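Local coordinates for protein-glutamate methylesterase/protein-glutamine glutaminase (Thermotoga maritima, PDB 3SFT), which probably removes methyl esters from specific methylglutamates of chemotaxis receptors and deamidates specific receptor glutamines, through its C-terminal catalytic domain, at residues Lys8-Leu22 and Asn32-Pro44. Numbering follows the deposited sequence.
Sequences KIVVIGSSTGGPRSL and NFPAPIVVVQHMP
K8 O rests against A35 CB and P36 CD, where 32-44 comes alongside 8-22. I9 crosses P36 at about a right angle, CG1 4.0 Å from P36 CG, and ends with CD1 on V38 CG2. From V10 the two strands run parallel, 14° apart: V10 N donates to P36 O, V38 N to V10 O, I12 N to V38 O, V40 N to I12 O, S14 N to V40 O and H42 N to S14 O, nearly straight in the middle of the ladder. V10 meets I37 through CB and brings CG2 to the edge of the F33 ring, 4.2 Å from CE2. On that same face I12 lies beside V39, and because its CG1 stands anti to the carbonyl carbon (chi1 -52°), CD1 reaches back to I37 CG2 at 4.0 Å. S14 OG gives a short 2.7 Å bond to Q41 OE1, striking the amide carbonyl from above its plane. The Q41 chain, bent at chi2 (70°), lets NE2 donate a hydrogen bond to S15 O (2.8 Å), which lies in the amide plane, and a second to H42 O; G18 N reaches S15 O from the opposite face. An alanine replacing Q41 removes the amide, and S14 OG would probably be left without its acceptor and S15 O with only G18 N of its two donors. S15 OG stands 3.2 Å from H42 ND1, and a water hydrogen-bonds to both atoms. Q41 OE1 sits 3.2 Å from G18 CA, a close fit made at a glycine, which has no side chain. Farther along, L22 CD1 packs on V39 CG1. Strand 9-14, helix 18-22 and strand 37-41 form a beta-alpha-beta unit of the modified doubly wound fold, whose strand ends present S15 and H42; with D138 hydrogen-bonded to H42 NE2, they are the predicted Ser-His-Asp catalytic triad of the CheB methylesterase.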
# COMPACT_ATOMS: atom_id res chain seq x y z
N LYS A 8 -13.17 3.10 -3.39
CA LYS A 8 -11.81 2.85 -3.84
C LYS A 8 -10.97 2.22 -2.74
O LYS A 8 -11.45 1.97 -1.63
CB LYS A 8 -11.17 4.16 -4.29
CG LYS A 8 -12.00 4.90 -5.33
CD LYS A 8 -11.26 6.07 -5.93
CE LYS A 8 -12.11 6.74 -7.01
NZ LYS A 8 -11.36 7.78 -7.75
N ILE A 9 -9.72 1.92 -3.07
CA ILE A 9 -8.77 1.35 -2.12
C ILE A 9 -7.38 1.88 -2.43
O ILE A 9 -7.04 2.15 -3.58
CB ILE A 9 -8.76 -0.20 -2.16
CG1 ILE A 9 -8.01 -0.74 -0.93
CG2 ILE A 9 -8.13 -0.70 -3.46
CD1 ILE A 9 -7.97 -2.25 -0.86
N VAL A 10 -6.59 2.08 -1.39
CA VAL A 10 -5.23 2.56 -1.54
C VAL A 10 -4.29 1.48 -1.01
O VAL A 10 -4.42 1.03 0.12
CB VAL A 10 -4.99 3.88 -0.77
CG1 VAL A 10 -3.56 4.36 -0.98
CG2 VAL A 10 -5.98 4.94 -1.23
N VAL A 11 -3.40 1.01 -1.87
CA VAL A 11 -2.43 -0.01 -1.49
C VAL A 11 -1.06 0.64 -1.63
O VAL A 11 -0.69 1.12 -2.70
CB VAL A 11 -2.53 -1.25 -2.40
CG1 VAL A 11 -1.48 -2.28 -2.00
CG2 VAL A 11 -3.93 -1.86 -2.31
N ILE A 12 -0.34 0.69 -0.51
CA ILE A 12 0.98 1.30 -0.45
C ILE A 12 2.06 0.26 -0.24
O ILE A 12 1.92 -0.63 0.61
CB ILE A 12 1.08 2.30 0.73
CG1 ILE A 12 -0.08 3.30 0.68
CG2 ILE A 12 2.43 3.00 0.71
CD1 ILE A 12 0.01 4.41 1.73
N GLY A 13 3.13 0.38 -1.02
CA GLY A 13 4.25 -0.53 -0.92
C GLY A 13 5.48 0.27 -0.56
O GLY A 13 5.75 1.31 -1.16
N SER A 14 6.24 -0.21 0.42
CA SER A 14 7.43 0.49 0.87
C SER A 14 8.48 -0.44 1.46
O SER A 14 8.17 -1.55 1.90
CB SER A 14 7.04 1.53 1.92
OG SER A 14 6.26 0.94 2.95
N SER A 15 9.72 0.03 1.50
CA SER A 15 10.81 -0.74 2.05
C SER A 15 11.78 0.17 2.82
O SER A 15 11.41 0.72 3.85
CB SER A 15 11.54 -1.52 0.96
OG SER A 15 12.36 -2.52 1.53
N THR A 16 13.00 0.34 2.32
CA THR A 16 14.01 1.17 2.97
C THR A 16 13.52 2.61 3.14
O THR A 16 13.13 3.26 2.16
CB THR A 16 15.33 1.16 2.18
OG1 THR A 16 15.70 -0.19 1.89
CG2 THR A 16 16.44 1.82 2.97
N GLY A 17 13.52 3.10 4.37
CA GLY A 17 13.04 4.45 4.64
C GLY A 17 11.52 4.55 4.58
O GLY A 17 10.97 5.66 4.69
N GLY A 18 10.85 3.41 4.46
CA GLY A 18 9.40 3.38 4.39
C GLY A 18 8.71 4.16 5.49
O GLY A 18 7.90 5.05 5.21
N PRO A 19 8.98 3.84 6.77
CA PRO A 19 8.37 4.52 7.92
C PRO A 19 8.54 6.04 7.90
O PRO A 19 7.62 6.77 8.27
CB PRO A 19 9.09 3.88 9.10
CG PRO A 19 9.27 2.46 8.63
CD PRO A 19 9.76 2.66 7.22
N ARG A 20 9.71 6.51 7.48
CA ARG A 20 9.99 7.94 7.40
C ARG A 20 9.05 8.64 6.40
O ARG A 20 8.56 9.74 6.67
CB ARG A 20 11.45 8.19 7.01
CG ARG A 20 11.89 9.64 7.18
CD ARG A 20 13.31 9.89 6.71
NE ARG A 20 13.41 9.89 5.26
CZ ARG A 20 13.99 10.84 4.53
NH1 ARG A 20 14.55 11.89 5.12
NH2 ARG A 20 14.03 10.74 3.22
N SER A 21 8.81 8.02 5.25
CA SER A 21 7.93 8.62 4.25
C SER A 21 6.46 8.48 4.63
O SER A 21 5.66 9.38 4.37
CB SER A 21 8.18 8.02 2.87
OG SER A 21 9.42 8.48 2.37
N LEU A 22 6.12 7.37 5.28
CA LEU A 22 4.75 7.14 5.73
C LEU A 22 4.36 8.17 6.79
O LEU A 22 3.18 8.54 6.89
CB LEU A 22 4.61 5.72 6.28
CG LEU A 22 4.57 4.61 5.23
CD1 LEU A 22 4.82 3.25 5.87
CD2 LEU A 22 3.24 4.63 4.52
N ASN A 32 -12.12 10.68 8.50
CA ASN A 32 -13.19 10.22 7.62
C ASN A 32 -12.77 9.87 6.18
O ASN A 32 -13.61 9.88 5.28
CB ASN A 32 -14.33 11.25 7.60
CG ASN A 32 -13.94 12.55 6.91
OD1 ASN A 32 -12.78 12.74 6.50
ND2 ASN A 32 -14.90 13.46 6.78
N PHE A 33 -11.48 9.59 5.97
CA PHE A 33 -10.98 9.22 4.64
C PHE A 33 -11.83 8.02 4.21
O PHE A 33 -11.82 6.98 4.84
CB PHE A 33 -9.50 8.83 4.72
CG PHE A 33 -8.83 8.70 3.38
CD1 PHE A 33 -8.58 9.81 2.61
CD2 PHE A 33 -8.47 7.45 2.90
CE1 PHE A 33 -7.96 9.69 1.36
CE2 PHE A 33 -7.85 7.31 1.67
CZ PHE A 33 -7.60 8.44 0.89
N PRO A 34 -12.60 8.18 3.12
CA PRO A 34 -13.52 7.20 2.52
C PRO A 34 -12.99 5.89 1.92
O PRO A 34 -13.79 5.03 1.54
CB PRO A 34 -14.25 8.03 1.47
CG PRO A 34 -13.18 8.94 0.98
CD PRO A 34 -12.53 9.40 2.28
N ALA A 35 -11.68 5.74 1.82
CA ALA A 35 -11.13 4.51 1.26
C ALA A 35 -10.20 3.81 2.23
O ALA A 35 -9.40 4.45 2.90
CB ALA A 35 -10.38 4.82 -0.04
N PRO A 36 -10.33 2.49 2.36
CA PRO A 36 -9.44 1.77 3.28
C PRO A 36 -8.02 1.83 2.72
O PRO A 36 -7.83 1.93 1.51
CB PRO A 36 -10.00 0.34 3.25
CG PRO A 36 -10.64 0.25 1.90
CD PRO A 36 -11.32 1.58 1.75
N ILE A 37 -7.03 1.86 3.60
CA ILE A 37 -5.64 1.91 3.17
C ILE A 37 -4.89 0.67 3.63
O ILE A 37 -5.04 0.24 4.78
CB ILE A 37 -4.92 3.17 3.72
CG1 ILE A 37 -5.64 4.43 3.24
CG2 ILE A 37 -3.46 3.19 3.27
CD1 ILE A 37 -5.06 5.71 3.79
N VAL A 38 -4.14 0.06 2.72
CA VAL A 38 -3.36 -1.14 3.03
C VAL A 38 -1.89 -0.82 2.81
O VAL A 38 -1.50 -0.30 1.76
CB VAL A 38 -3.78 -2.32 2.12
CG1 VAL A 38 -2.96 -3.56 2.46
CG2 VAL A 38 -5.27 -2.61 2.27
N VAL A 39 -1.07 -1.11 3.81
CA VAL A 39 0.36 -0.85 3.70
C VAL A 39 1.18 -2.12 3.81
O VAL A 39 1.05 -2.87 4.77
CB VAL A 39 0.83 0.13 4.82
CG1 VAL A 39 2.34 0.33 4.74
CG2 VAL A 39 0.12 1.47 4.69
N VAL A 40 2.00 -2.38 2.79
CA VAL A 40 2.89 -3.53 2.78
C VAL A 40 4.31 -2.97 2.87
O VAL A 40 4.87 -2.47 1.89
CB VAL A 40 2.75 -4.37 1.48
CG1 VAL A 40 3.70 -5.54 1.52
CG2 VAL A 40 1.31 -4.87 1.31
N GLN A 41 4.87 -3.03 4.07
CA GLN A 41 6.21 -2.55 4.35
C GLN A 41 7.14 -3.74 4.56
O GLN A 41 6.86 -4.59 5.41
CB GLN A 41 6.18 -1.66 5.61
CG GLN A 41 7.53 -1.37 6.28
CD GLN A 41 8.42 -0.44 5.48
OE1 GLN A 41 7.97 0.58 4.97
NE2 GLN A 41 9.69 -0.78 5.39
N HIS A 42 8.22 -3.81 3.79
CA HIS A 42 9.21 -4.88 3.91
C HIS A 42 9.88 -4.74 5.26
O HIS A 42 10.38 -3.67 5.61
CB HIS A 42 10.29 -4.79 2.83
CG HIS A 42 9.78 -4.92 1.43
ND1 HIS A 42 10.61 -4.89 0.33
CD2 HIS A 42 8.52 -5.07 0.95
CE1 HIS A 42 9.89 -5.02 -0.77
NE2 HIS A 42 8.62 -5.13 -0.42
N MET A 43 9.91 -5.82 6.03
CA MET A 43 10.51 -5.78 7.35
C MET A 43 10.60 -7.20 7.90
O MET A 43 9.75 -8.04 7.61
CB MET A 43 9.67 -4.91 8.28
CG MET A 43 10.48 -3.99 9.18
SD MET A 43 9.71 -2.39 9.43
CE MET A 43 8.02 -2.90 9.89
N PRO A 44 11.66 -7.49 8.68
CA PRO A 44 11.83 -8.83 9.26
C PRO A 44 10.60 -9.18 10.09
O PRO A 44 9.89 -8.29 10.57
CB PRO A 44 13.06 -8.65 10.16
CG PRO A 44 13.86 -7.63 9.42
CD PRO A 44 12.80 -6.63 9.03
O HOH W 1 -13.54 5.14 -1.62
O HOH W 2 12.88 -2.28 4.56
O HOH W 3 13.25 -4.02 -0.44